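Local structure of uncharacterized protein conserved in bacteria (Cupriavidus necator, 5DMH) at residues D46-L51 with M56-T61; I62-V67 with L101-A106; P428-L433 with R449-H454. The protein catalyses the ATP-dependent phosphorylation of 3-oxo-tetronate to 3-oxo-tetronate 4-phosphate, as a member of the four-carbon acid sugar kinase family. One frame throughout, in Å; residues are numbered along the deposited sequence.

Interaction 1: residues D46-L51 with M56-T61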
loop_
_atom_site.group_PDB
_atom_site.type_symbol
_atom_site.label_atom_id
_atom_site.label_comp_id
_atom_site.label_asym_id
_atom_site.label_seq_id
_atom_site.Cartn_x
_atom_site.Cartn_y
_atom_site.Cartn_z
ATOM N N ASP A 46 1.205 -5.388 1.341
ATOM C CA ASP A 46 0.397 -6.030 0.291
ATOM C C ASP A 46 1.327 -6.624 -0.755
ATOM O O ASP A 46 1.310 -7.820 -1.007
ATOM C CB ASP A 46 -0.541 -4.968 -0.303
ATOM C CG ASP A 46 -1.392 -5.458 -1.468
ATOM O OD1 ASP A 46 -1.457 -6.676 -1.753
ATOM O OD2 ASP A 46 -2.030 -4.581 -2.107
ATOM N N LEU A 47 2.174 -5.786 -1.342
ATOM C CA LEU A 47 3.200 -6.269 -2.271
ATOM C C LEU A 47 4.110 -7.362 -1.689
ATOM O O LEU A 47 4.304 -8.404 -2.310
ATOM C CB LEU A 47 4.038 -5.090 -2.746
ATOM C CG LEU A 47 5.233 -5.455 -3.633
ATOM C CD1 LEU A 47 4.770 -6.208 -4.869
ATOM C CD2 LEU A 47 5.982 -4.213 -3.998
ATOM N N ALA A 48 4.672 -7.148 -0.499
ATOM C CA ALA A 48 5.541 -8.135 0.083
ATOM C C ALA A 48 4.784 -9.457 0.283
ATOM O O ALA A 48 5.332 -10.517 0.065
ATOM C CB ALA A 48 6.155 -7.646 1.393
ATOM N N ASN A 49 3.526 -9.382 0.679
ATOM C CA ASN A 49 2.718 -10.596 0.826
ATOM C C ASN A 49 2.659 -11.399 -0.481
ATOM O O ASN A 49 2.855 -12.613 -0.490
ATOM C CB ASN A 49 1.307 -10.205 1.280
ATOM C CG ASN A 49 0.371 -11.403 1.440
ATOM O OD1 ASN A 49 0.609 -12.316 2.238
ATOM N ND2 ASN A 49 -0.701 -11.398 0.662
ATOM N N THR A 50 2.354 -10.709 -1.573
ATOM C CA THR A 50 2.306 -11.336 -2.882
ATOM C C THR A 50 3.638 -11.930 -3.286
ATOM O O THR A 50 3.687 -13.051 -3.805
ATOM C CB THR A 50 1.790 -10.348 -3.957
ATOM O OG1 THR A 50 0.373 -10.208 -3.772
ATOM C CG2 THR A 50 2.065 -10.900 -5.356
ATOM N N LEU A 51 4.729 -11.216 -3.026
ATOM C CA LEU A 51 6.047 -11.761 -3.337
ATOM C C LEU A 51 6.390 -13.003 -2.501
ATOM O O LEU A 51 6.869 -14.000 -3.044
ATOM C CB LEU A 51 7.114 -10.686 -3.165
ATOM C CG LEU A 51 7.016 -9.577 -4.203
ATOM C CD1 LEU A 51 7.927 -8.428 -3.783
ATOM C CD2 LEU A 51 7.371 -10.087 -5.574
HETATM N N MSE A 56 9.393 -15.552 -3.143
HETATM C CA MSE A 56 10.575 -14.701 -2.931
HETATM C C MSE A 56 10.675 -14.272 -1.470
HETATM O O MSE A 56 9.744 -13.692 -0.938
HETATM C CB MSE A 56 10.554 -13.464 -3.827
HETATM C CG MSE A 56 10.887 -13.728 -5.276
HETATM SE SE MSE A 56 10.933 -12.024 -6.303
HETATM C CE MSE A 56 12.874 -11.761 -6.353
ATOM N N ARG A 57 11.774 -14.631 -0.809
ATOM C CA ARG A 57 12.008 -14.156 0.547
ATOM C C ARG A 57 12.065 -12.631 0.467
ATOM O O ARG A 57 12.783 -12.076 -0.352
ATOM C CB ARG A 57 13.302 -14.713 1.110
ATOM C CG ARG A 57 13.212 -16.189 1.391
ATOM C CD ARG A 57 14.516 -16.773 1.853
ATOM N NE ARG A 57 14.328 -18.174 2.208
ATOM C CZ ARG A 57 15.314 -19.025 2.468
ATOM N NH1 ARG A 57 16.575 -18.625 2.409
ATOM N NH2 ARG A 57 15.031 -20.281 2.778
ATOM N N THR A 58 11.273 -11.965 1.297
ATOM C CA THR A 58 11.126 -10.524 1.200
ATOM C C THR A 58 11.312 -9.855 2.537
ATOM O O THR A 58 10.835 -10.357 3.540
ATOM C CB THR A 58 9.744 -10.168 0.646
ATOM O OG1 THR A 58 9.592 -10.735 -0.657
ATOM C CG2 THR A 58 9.548 -8.647 0.539
ATOM N N VAL A 59 12.035 -8.734 2.544
ATOM C CA VAL A 59 12.124 -7.877 3.719
ATOM C C VAL A 59 11.551 -6.494 3.398
ATOM O O VAL A 59 11.841 -5.911 2.351
ATOM C CB VAL A 59 13.575 -7.749 4.224
ATOM C CG1 VAL A 59 13.691 -6.618 5.257
ATOM C CG2 VAL A 59 14.052 -9.083 4.819
ATOM N N GLN A 60 10.689 -5.997 4.281
ATOM C CA GLN A 60 10.136 -4.657 4.140
ATOM C C GLN A 60 10.891 -3.726 5.077
ATOM O O GLN A 60 11.022 -4.016 6.267
ATOM C CB GLN A 60 8.646 -4.626 4.482
ATOM C CG GLN A 60 8.103 -3.227 4.587
ATOM C CD GLN A 60 6.603 -3.201 4.613
ATOM O OE1 GLN A 60 5.954 -4.122 4.117
ATOM N NE2 GLN A 60 6.034 -2.148 5.184
ATOM N N THR A 61 11.403 -2.624 4.537
ATOM C CA THR A 61 12.075 -1.626 5.347
ATOM C C THR A 61 11.191 -0.402 5.446
ATOM O O THR A 61 10.422 -0.104 4.542
ATOM C CB THR A 61 13.447 -1.206 4.751
ATOM O OG1 THR A 61 13.249 -0.555 3.493
ATOM C CG2 THR A 61 14.362 -2.406 4.593
#

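Interaction 2: residues I62-V67 with L101-A106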
loop_
_atom_site.group_PDB
_atom_site.type_symbol
_atom_site.label_atom_id
_atom_site.label_comp_id
_atom_site.label_asym_id
_atom_site.label_seq_id
_atom_site.Cartn_x
_atom_site.Cartn_y
_atom_site.Cartn_z
ATOM N N ILE A 62 11.278 0.289 6.571
ATOM C CA ILE A 62 10.544 1.516 6.760
ATOM C C ILE A 62 11.513 2.608 6.372
ATOM O O ILE A 62 12.464 2.879 7.089
ATOM C CB ILE A 62 10.062 1.671 8.221
ATOM C CG1 ILE A 62 9.215 0.482 8.631
ATOM C CG2 ILE A 62 9.256 2.940 8.370
ATOM C CD1 ILE A 62 8.040 0.196 7.685
ATOM N N GLY A 63 11.319 3.171 5.179
ATOM C CA GLY A 63 12.318 4.040 4.593
ATOM C C GLY A 63 13.618 3.295 4.434
ATOM O O GLY A 63 13.639 2.052 4.288
ATOM N N LEU A 64 14.712 4.041 4.471
ATOM C CA LEU A 64 16.021 3.465 4.274
ATOM C C LEU A 64 16.724 3.217 5.602
ATOM O O LEU A 64 16.861 4.128 6.416
ATOM C CB LEU A 64 16.844 4.388 3.389
ATOM C CG LEU A 64 16.165 4.737 2.070
ATOM C CD1 LEU A 64 17.091 5.603 1.222
ATOM C CD2 LEU A 64 15.768 3.456 1.328
ATOM N N PRO A 65 17.155 1.967 5.829
ATOM C CA PRO A 65 17.772 1.623 7.108
ATOM C C PRO A 65 19.212 2.084 7.151
ATOM O O PRO A 65 19.889 2.044 6.126
ATOM C CB PRO A 65 17.731 0.087 7.127
ATOM C CG PRO A 65 17.332 -0.355 5.724
ATOM C CD PRO A 65 17.204 0.854 4.865
ATOM N N ASP A 66 19.668 2.525 8.314
ATOM C CA ASP A 66 21.088 2.715 8.532
ATOM C C ASP A 66 21.745 1.347 8.388
ATOM O O ASP A 66 21.098 0.314 8.594
ATOM C CB ASP A 66 21.351 3.307 9.922
ATOM C CG ASP A 66 21.471 4.826 9.900
ATOM O OD1 ASP A 66 20.841 5.464 9.028
ATOM O OD2 ASP A 66 22.203 5.382 10.748
ATOM N N VAL A 67 23.010 1.332 7.987
ATOM C CA VAL A 67 23.780 0.098 8.001
ATOM C C VAL A 67 24.216 -0.091 9.449
ATOM O O VAL A 67 24.591 0.890 10.089
ATOM C CB VAL A 67 25.030 0.194 7.084
ATOM C CG1 VAL A 67 25.966 1.301 7.551
ATOM C CG2 VAL A 67 25.782 -1.134 7.034
ATOM N N LEU A 101 15.572 4.278 -4.713
ATOM C CA LEU A 101 16.028 3.553 -5.896
ATOM C C LEU A 101 17.527 3.306 -5.825
ATOM O O LEU A 101 18.023 2.207 -6.103
ATOM C CB LEU A 101 15.718 4.338 -7.153
ATOM C CG LEU A 101 16.330 3.801 -8.444
ATOM C CD1 LEU A 101 15.670 2.499 -8.886
ATOM C CD2 LEU A 101 16.199 4.830 -9.548
ATOM N N GLN A 102 18.262 4.350 -5.484
ATOM C CA GLN A 102 19.709 4.225 -5.403
ATOM C C GLN A 102 20.076 3.210 -4.333
ATOM O O GLN A 102 20.958 2.365 -4.549
ATOM C CB GLN A 102 20.351 5.581 -5.117
ATOM C CG GLN A 102 21.811 5.503 -4.708
ATOM C CD GLN A 102 22.682 4.852 -5.738
ATOM O OE1 GLN A 102 22.344 4.782 -6.933
ATOM N NE2 GLN A 102 23.832 4.361 -5.287
ATOM N N TRP A 103 19.403 3.269 -3.178
ATOM C CA TRP A 103 19.703 2.315 -2.105
ATOM C C TRP A 103 19.491 0.874 -2.599
ATOM O O TRP A 103 20.319 -0.026 -2.365
ATOM C CB TRP A 103 18.875 2.623 -0.842
ATOM C CG TRP A 103 19.187 1.700 0.291
ATOM C CD1 TRP A 103 20.236 1.781 1.171
ATOM C CD2 TRP A 103 18.455 0.524 0.644
ATOM N NE1 TRP A 103 20.195 0.727 2.046
ATOM C CE2 TRP A 103 19.109 -0.058 1.750
ATOM C CE3 TRP A 103 17.309 -0.085 0.133
ATOM C CZ2 TRP A 103 18.643 -1.227 2.364
ATOM C CZ3 TRP A 103 16.842 -1.242 0.734
ATOM C CH2 TRP A 103 17.506 -1.804 1.843
ATOM N N LEU A 104 18.391 0.667 -3.306
ATOM C CA LEU A 104 18.053 -0.654 -3.833
ATOM C C LEU A 104 19.078 -1.133 -4.849
ATOM O O LEU A 104 19.500 -2.288 -4.810
ATOM C CB LEU A 104 16.663 -0.619 -4.459
ATOM C CG LEU A 104 15.524 -0.509 -3.443
ATOM C CD1 LEU A 104 14.244 -0.225 -4.200
ATOM C CD2 LEU A 104 15.374 -1.776 -2.586
ATOM N N ARG A 105 19.522 -0.236 -5.726
ATOM C CA ARG A 105 20.523 -0.590 -6.724
ATOM C C ARG A 105 21.815 -1.015 -6.042
ATOM O O ARG A 105 22.445 -2.002 -6.416
ATOM C CB ARG A 105 20.804 0.594 -7.649
ATOM C CG ARG A 105 19.642 1.133 -8.403
ATOM C CD ARG A 105 20.018 2.372 -9.185
ATOM N NE ARG A 105 20.400 2.007 -10.536
ATOM C CZ ARG A 105 20.382 2.819 -11.580
ATOM N NH1 ARG A 105 19.995 4.091 -11.470
ATOM N NH2 ARG A 105 20.718 2.331 -12.755
ATOM N N ALA A 106 22.193 -0.257 -5.026
ATOM C CA ALA A 106 23.408 -0.517 -4.260
ATOM C C ALA A 106 23.374 -1.839 -3.509
ATOM O O ALA A 106 24.429 -2.390 -3.217
ATOM C CB ALA A 106 23.636 0.603 -3.301
HETATM O O HOH W 1 21.876 0.372 4.584
#

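Interaction 3: residues P428-L433 with R449-H454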
loop_
_atom_site.group_PDB
_atom_site.type_symbol
_atom_site.label_atom_id
_atom_site.label_comp_id
_atom_site.label_asym_id
_atom_site.label_seq_id
_atom_site.Cartn_x
_atom_site.Cartn_y
_atom_site.Cartn_z
ATOM N N PRO A 428 9.286 -8.681 19.657
ATOM C CA PRO A 428 8.711 -8.013 18.479
ATOM C C PRO A 428 7.354 -7.371 18.735
ATOM O O PRO A 428 6.682 -7.696 19.719
ATOM C CB PRO A 428 8.548 -9.156 17.464
ATOM C CG PRO A 428 9.420 -10.274 17.959
ATOM C CD PRO A 428 9.438 -10.132 19.467
ATOM N N LEU A 429 6.970 -6.468 17.844
ATOM C CA LEU A 429 5.597 -6.014 17.720
ATOM C C LEU A 429 4.967 -6.775 16.572
ATOM O O LEU A 429 5.646 -7.149 15.629
ATOM C CB LEU A 429 5.525 -4.515 17.439
ATOM C CG LEU A 429 6.300 -3.626 18.404
ATOM C CD1 LEU A 429 6.224 -2.170 17.965
ATOM C CD2 LEU A 429 5.773 -3.808 19.842
ATOM N N ALA A 430 3.670 -7.016 16.664
ATOM C CA ALA A 430 2.940 -7.629 15.564
ATOM C C ALA A 430 1.986 -6.587 15.013
ATOM O O ALA A 430 1.221 -5.962 15.762
ATOM C CB ALA A 430 2.186 -8.861 16.036
ATOM N N LEU A 431 2.052 -6.388 13.699
ATOM C CA LEU A 431 1.285 -5.361 13.024
ATOM C C LEU A 431 0.461 -5.916 11.880
ATOM O O LEU A 431 0.930 -6.776 11.131
ATOM C CB LEU A 431 2.233 -4.346 12.389
ATOM C CG LEU A 431 3.233 -3.615 13.289
ATOM C CD1 LEU A 431 4.107 -2.757 12.409
ATOM C CD2 LEU A 431 2.504 -2.757 14.232
ATOM N N ALA A 432 -0.735 -5.371 11.704
ATOM C CA ALA A 432 -1.529 -5.634 10.509
ATOM C C ALA A 432 -1.889 -4.268 9.972
ATOM O O ALA A 432 -2.554 -3.479 10.649
ATOM C CB ALA A 432 -2.792 -6.451 10.837
ATOM N N LEU A 433 -1.371 -3.959 8.792
ATOM C CA LEU A 433 -1.526 -2.661 8.179
ATOM C C LEU A 433 -2.502 -2.822 7.018
ATOM O O LEU A 433 -2.130 -3.277 5.933
ATOM C CB LEU A 433 -0.174 -2.148 7.672
ATOM C CG LEU A 433 0.912 -2.089 8.751
ATOM C CD1 LEU A 433 2.213 -1.492 8.224
ATOM C CD2 LEU A 433 0.437 -1.343 10.005
ATOM N N ARG A 449 -6.625 -11.640 16.280
ATOM C CA ARG A 449 -6.403 -13.053 16.583
ATOM C C ARG A 449 -5.232 -13.661 15.831
ATOM O O ARG A 449 -4.483 -14.457 16.383
ATOM C CB ARG A 449 -7.669 -13.884 16.297
ATOM C CG ARG A 449 -8.774 -13.660 17.301
ATOM C CD ARG A 449 -10.028 -14.453 16.953
ATOM N NE ARG A 449 -11.057 -14.296 17.973
ATOM C CZ ARG A 449 -11.068 -14.948 19.138
ATOM N NH1 ARG A 449 -10.102 -15.809 19.446
ATOM N NH2 ARG A 449 -12.050 -14.737 20.007
ATOM N N GLN A 450 -5.078 -13.324 14.557
ATOM C CA GLN A 450 -3.973 -13.882 13.814
ATOM C C GLN A 450 -2.624 -13.327 14.307
ATOM O O GLN A 450 -1.626 -14.032 14.293
ATOM C CB GLN A 450 -4.143 -13.638 12.318
ATOM C CG GLN A 450 -3.255 -14.562 11.525
ATOM C CD GLN A 450 -3.542 -14.528 10.050
ATOM O OE1 GLN A 450 -4.698 -14.600 9.620
ATOM N NE2 GLN A 450 -2.486 -14.413 9.258
ATOM N N LEU A 451 -2.610 -12.072 14.759
ATOM C CA LEU A 451 -1.386 -11.446 15.264
ATOM C C LEU A 451 -0.892 -12.149 16.540
ATOM O O LEU A 451 0.315 -12.251 16.795
ATOM C CB LEU A 451 -1.615 -9.949 15.507
ATOM C CG LEU A 451 -1.799 -9.010 14.321
ATOM C CD1 LEU A 451 -1.807 -7.566 14.810
ATOM C CD2 LEU A 451 -0.717 -9.201 13.264
ATOM N N GLY A 452 -1.816 -12.656 17.345
ATOM C CA GLY A 452 -1.411 -13.386 18.528
ATOM C C GLY A 452 -2.451 -13.423 19.623
ATOM O O GLY A 452 -3.568 -12.920 19.467
ATOM N N GLY A 453 -2.067 -14.027 20.742
ATOM C CA GLY A 453 -2.953 -14.178 21.880
ATOM C C GLY A 453 -3.061 -12.955 22.775
ATOM O O GLY A 453 -2.354 -11.958 22.612
ATOM N N HIS A 454 -3.937 -13.072 23.761
ATOM C CA HIS A 454 -4.362 -11.955 24.593
ATOM C C HIS A 454 -3.275 -11.403 25.516
ATOM O O HIS A 454 -3.353 -10.246 25.956
ATOM C CB HIS A 454 -5.617 -12.368 25.384
ATOM C CG HIS A 454 -6.691 -12.990 24.528
ATOM N ND1 HIS A 454 -6.564 -14.241 23.962
ATOM C CD2 HIS A 454 -7.911 -12.530 24.158
ATOM C CE1 HIS A 454 -7.661 -14.525 23.275
ATOM N NE2 HIS A 454 -8.493 -13.505 23.379
ATOM O OXT HIS A 454 -2.291 -12.079 25.841
#

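Interaction 1: residues D46-L51 with M56-T61
With chi1 at -60°, Thr58 sets its hydroxyl anti to its own carbonyl carbon and its methyl anti to its backbone nitrogen, and this splits its two branches between two residues one helical turn apart. The methyl meets the Ala48 methyl, Thr58 CG2 lying 3.6 Å from Ala48 CB. The hydroxyl comes against the base of the next side chain, with Thr58 OG1 3.5 Å from Leu51 CB. That oxygen also donates a 3.0 Å hydrogen bond from Thr58 OG1 to Met56 O, reaching the carbonyl from above its plane, which fixes the rotation of the side chain. Leu51 and Met56, the latter a selenomethionine, both turn CG away from their carbonyl carbons and run side by side in the same direction. Leu51 CD2 touches Met56 SE at 4.1 Å; a bend about the CG-SE bond carries CE away from the helix. One backbone hydrogen bond joins the segments: Met56 N to Leu51 O, 3.0 Å and nearly straight at 164°, the donor again standing above the carbonyl plane. Gln60 comes only loosely near, its OE1 4.5 Å from Ala48 CB. Helix 46-51 and strand 58-61 run antiparallel, their axes 170° apart in direction and 8.7 Å at closest approach, the chain reversing between Leu51 and Met56. Helix 41-53 thus packs against strand 58-62 in the sugar-binding N-terminal domain, with Leu34 and Cys36 of strand 34-38 beside Leu51, and backbone bonds of Arg57 and Val59 tie the strand's flank to strand 78-82. The chemistry is mainly apolar and buried: small groups let the helix lie close over the strand, the threonine hydroxyl is satisfied within its own segment, and a single backbone bond fastens the turn.

Interaction 2: residues I62-V67 with L101-A106
Pro65 lies over one face of the Trp103 indole, the two side chains crossing at about a right angle. Pro65 CD makes a CH-pi contact, 4.0 Å from the centroid of the six-membered ring of Trp103 and offset toward the rim. The closest atoms are Pro65 CD and Trp103 CZ2 at 3.6 Å, and Pro65 CG touches the same carbon. Leu64 approaches nearer the root of the indole: it slides past Trp103 in the opposite direction, putting Leu64 CD2 3.9 Å from Trp103 CB and oblique to the ring. Trp103 reaches the loop because its CG is anti to the backbone nitrogen (chi1 -178°), carrying the ring out from helix 90-106. A water at the indole edge, in the ring plane, accepts from Trp103 NE1 at 3.1 Å and donates to Pro65 O at 3.0 Å. Val81 of strand 78-82 lies against both Leu64 and Trp103, and Ile73 also packs on the indole. The loop after strand 58-62 is therefore held to the helix by apolar and CH-pi packing with no direct hydrogen bond; the water supplies the polar link, giving the indole N-H an acceptor at this surface contact.

Interaction 3: residues P428-L433 with R449-H454
Apolar packing carries the contact between Leu451, the last residue of helix 443-451, and two alanines of strand 430-434. Ala430 and Ala432, alternate residues of the strand, both direct their methyls at the helix. Ala430 CB sits 4.0 Å from Leu451 CB, and Ala432 CB lies 4.2 Å from Leu451 CD2, so the leucine spans both positions. Its CG is anti to the carbonyl carbon (chi1 -70°), which runs CB-CG roughly along the strand and spreads the two methyls across it.

Contacts of the leucine methyls with the strand backbone are closer still. Leu451 CD1 approaches Ala430 O at 3.6 Å, while the other branch puts Leu451 CD2 3.6 Å from Leu431 O. Leu431 turns its own side chain away and meets Leu451 through its main chain. The Leu431 carbonyl accepts a hydrogen bond from the hydroxyl of Thr421 in strand 418-423.

No hydrogen bond joins the segments. Within the helix end, a weak 3.4 Å bond runs from Gly452 N to Arg449 O, and Gly452 leaves the helical conformation with positive phi. The chain then continues through Gly453, whose N bonds to Asp285.

Leu451 also packs on Val389 of strand 387-391 and Ala420 of strand 418-423. The arrangement is that of a C-terminal helix packed on beta strands, with Leu451 set over two small alanines, in the nucleotide-binding part of the protein.

How the interactions relate
Interactions 1 and 2 follow each other along the chain within the sugar-binding domain, their centres 15 Å apart. They meet where Thr61 CG2 packs on Trp103 CH2 at 4.2 Å, so strand 58-62 and the loop after it link helix 41-53 to helix 90-106. Interaction 3 belongs to the nucleotide-binding side, its centre 18 Å from that of interaction 1 and 27 Å from that of interaction 2, and touches neither. The bound ADP lies about 14 Å from the side chain of Gln60 and about 13 Å from that of Ala432; these side chains are about 10 Å from Gly393 and 11 Å from Gly392, which probably bind ATP. Interaction 2 lies away from the nucleotide site.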